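Local structure of glutamyl endopeptidase (Staphylococcus epidermidis, 6U1B) at residues Y6-L11 against K199-V204. The protein is a secreted serine protease that probably cleaves peptide chains preferentially after glutamate, and also after aspartate. The protein carries 2 engineered substitutions. Residues are numbered along the deposited sequence; the frame is centred on the assembly and turned at random.
Sequences YPSCIL and KYNSSV. Engineered in segment 6-11: Cys9 (natural residue Val).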
# COMPACT_ATOMS: atom_id res chain seq x y z
N TYR A 6 0.85 0.10 9.50
CA TYR A 6 2.31 0.15 9.64
C TYR A 6 2.91 -0.02 8.26
O TYR A 6 3.42 -1.09 7.90
CB TYR A 6 2.80 -0.92 10.62
CG TYR A 6 4.19 -0.70 11.18
CD1 TYR A 6 4.44 0.32 12.09
CD2 TYR A 6 5.25 -1.51 10.79
CE1 TYR A 6 5.72 0.52 12.61
CE2 TYR A 6 6.54 -1.32 11.29
CZ TYR A 6 6.76 -0.31 12.20
OH TYR A 6 8.04 -0.11 12.70
N PRO A 7 2.84 1.02 7.43
CA PRO A 7 3.26 0.87 6.02
C PRO A 7 4.75 0.67 5.83
O PRO A 7 5.14 0.09 4.81
CB PRO A 7 2.79 2.18 5.37
CG PRO A 7 2.83 3.18 6.50
CD PRO A 7 2.36 2.39 7.72
N SER A 8 5.60 1.12 6.75
CA SER A 8 7.03 0.96 6.51
C SER A 8 7.77 0.76 7.83
O SER A 8 7.20 0.87 8.92
CB SER A 8 7.59 2.14 5.71
OG SER A 8 7.65 3.30 6.50
N CYS A 9 9.05 0.45 7.72
CA CYS A 9 9.74 -0.33 8.73
C CYS A 9 10.96 0.37 9.29
O CYS A 9 11.74 0.97 8.54
CB CYS A 9 10.17 -1.67 8.15
SG CYS A 9 8.90 -2.44 7.11
N ILE A 10 11.14 0.27 10.60
CA ILE A 10 12.43 0.53 11.23
C ILE A 10 13.32 -0.67 10.97
O ILE A 10 12.95 -1.81 11.28
CB ILE A 10 12.28 0.80 12.74
CG1 ILE A 10 11.47 2.07 12.99
CG2 ILE A 10 13.66 0.85 13.40
CD1 ILE A 10 12.08 3.33 12.38
N LEU A 11 14.47 -0.42 10.37
CA LEU A 11 15.45 -1.42 9.98
C LEU A 11 16.73 -1.25 10.80
O LEU A 11 16.91 -0.23 11.48
CB LEU A 11 15.77 -1.29 8.48
CG LEU A 11 14.57 -1.45 7.54
CD1 LEU A 11 14.98 -1.20 6.09
CD2 LEU A 11 13.91 -2.83 7.69
N LYS A 199 12.77 -6.34 6.51
CA LYS A 199 13.76 -6.73 5.51
C LYS A 199 14.27 -5.55 4.71
O LYS A 199 15.48 -5.47 4.44
CB LYS A 199 13.17 -7.76 4.54
CG LYS A 199 12.37 -8.87 5.20
CD LYS A 199 13.20 -9.66 6.18
CE LYS A 199 14.05 -10.72 5.49
NZ LYS A 199 14.00 -12.00 6.26
N TYR A 200 13.38 -4.65 4.33
CA TYR A 200 13.69 -3.56 3.42
C TYR A 200 12.51 -2.61 3.38
O TYR A 200 11.40 -2.95 3.80
CB TYR A 200 14.02 -4.07 2.01
CG TYR A 200 12.90 -4.80 1.27
CD1 TYR A 200 11.84 -4.10 0.67
CD2 TYR A 200 12.92 -6.19 1.12
CE1 TYR A 200 10.82 -4.78 -0.03
CE2 TYR A 200 11.91 -6.86 0.42
CZ TYR A 200 10.87 -6.15 -0.15
OH TYR A 200 9.88 -6.81 -0.86
N ASN A 201 12.76 -1.41 2.86
CA ASN A 201 11.71 -0.47 2.50
C ASN A 201 11.76 -0.26 1.00
O ASN A 201 12.76 -0.56 0.34
CB ASN A 201 11.86 0.85 3.30
CG ASN A 201 11.42 0.68 4.75
OD1 ASN A 201 10.39 0.07 5.02
ND2 ASN A 201 12.23 1.18 5.68
N SER A 202 10.63 0.22 0.44
CA SER A 202 10.39 0.15 -1.00
C SER A 202 9.94 1.49 -1.55
O SER A 202 9.23 2.25 -0.89
CB SER A 202 9.30 -0.88 -1.32
OG SER A 202 9.46 -2.03 -0.52
N SER A 203 10.31 1.74 -2.80
CA SER A 203 9.89 2.93 -3.52
C SER A 203 9.49 2.55 -4.93
O SER A 203 9.86 1.49 -5.44
CB SER A 203 10.99 4.00 -3.59
OG SER A 203 12.11 3.51 -4.32
N VAL A 204 8.71 3.45 -5.54
CA VAL A 204 8.39 3.37 -6.96
C VAL A 204 9.60 3.88 -7.72
O VAL A 204 10.00 5.04 -7.58
CB VAL A 204 7.14 4.20 -7.29
CG1 VAL A 204 6.85 4.15 -8.79
CG2 VAL A 204 5.94 3.74 -6.46
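Asn201 reaches from the start of its strand and takes hold of the backbone of Cys9 with both ends of its side-chain amide. ND2 gives a hydrogen to Cys9 O at 2.9 Å, nearly straight at 173°; the oxygen accepts it on a lone pair, within the plane of the asparagine amide. The return bond, from Cys9 N to Asn201 OD1 at 3.0 Å, is more bent (142°), with the donor somewhat out of the carbonyl plane. Two bonds to one residue fix the flip of the amide, and a further bond runs from ND2 to Leu170 O, presumably through the other hydrogen, tying this buried group to the chain just after strand 165-168. CG of Asn201 stands beside its own backbone N, which sends the amide toward the 6-11 loop.

Around the amide, carbon closes in. Ser8 CB lies 3.5 Å from Asn201 OD1, while the Ser8 hydroxyl is hydrogen-bonded to Thr172. On the ND2 end sits Leu11, whose CD1 approaches Asn201 ND2 at 3.7 Å and Tyr200 CA at 3.8 Å; its other methyl, CD2, rests 3.9 Å from Lys199 N. CD1 stands anti to CA (chi2 176°), and the side chain runs past Asn201 in the opposite direction, laying both methyls over the backbone of Lys199 and Tyr200. The engineered Cys9 turns SG beside its backbone N and forms a disulfide with Cys197, a covalent link between the N-terminal segment and the turn that follows strand 188-196.

Lys199 and Tyr200 together face Val196 in a classic beta bulge, at the entry to strand 200-205 of the C-terminal barrel of this chymotrypsin-like fold. The side chain of Ser8 comes within about 6 Å of that of Ser177, a predicted charge-relay residue, without touching it.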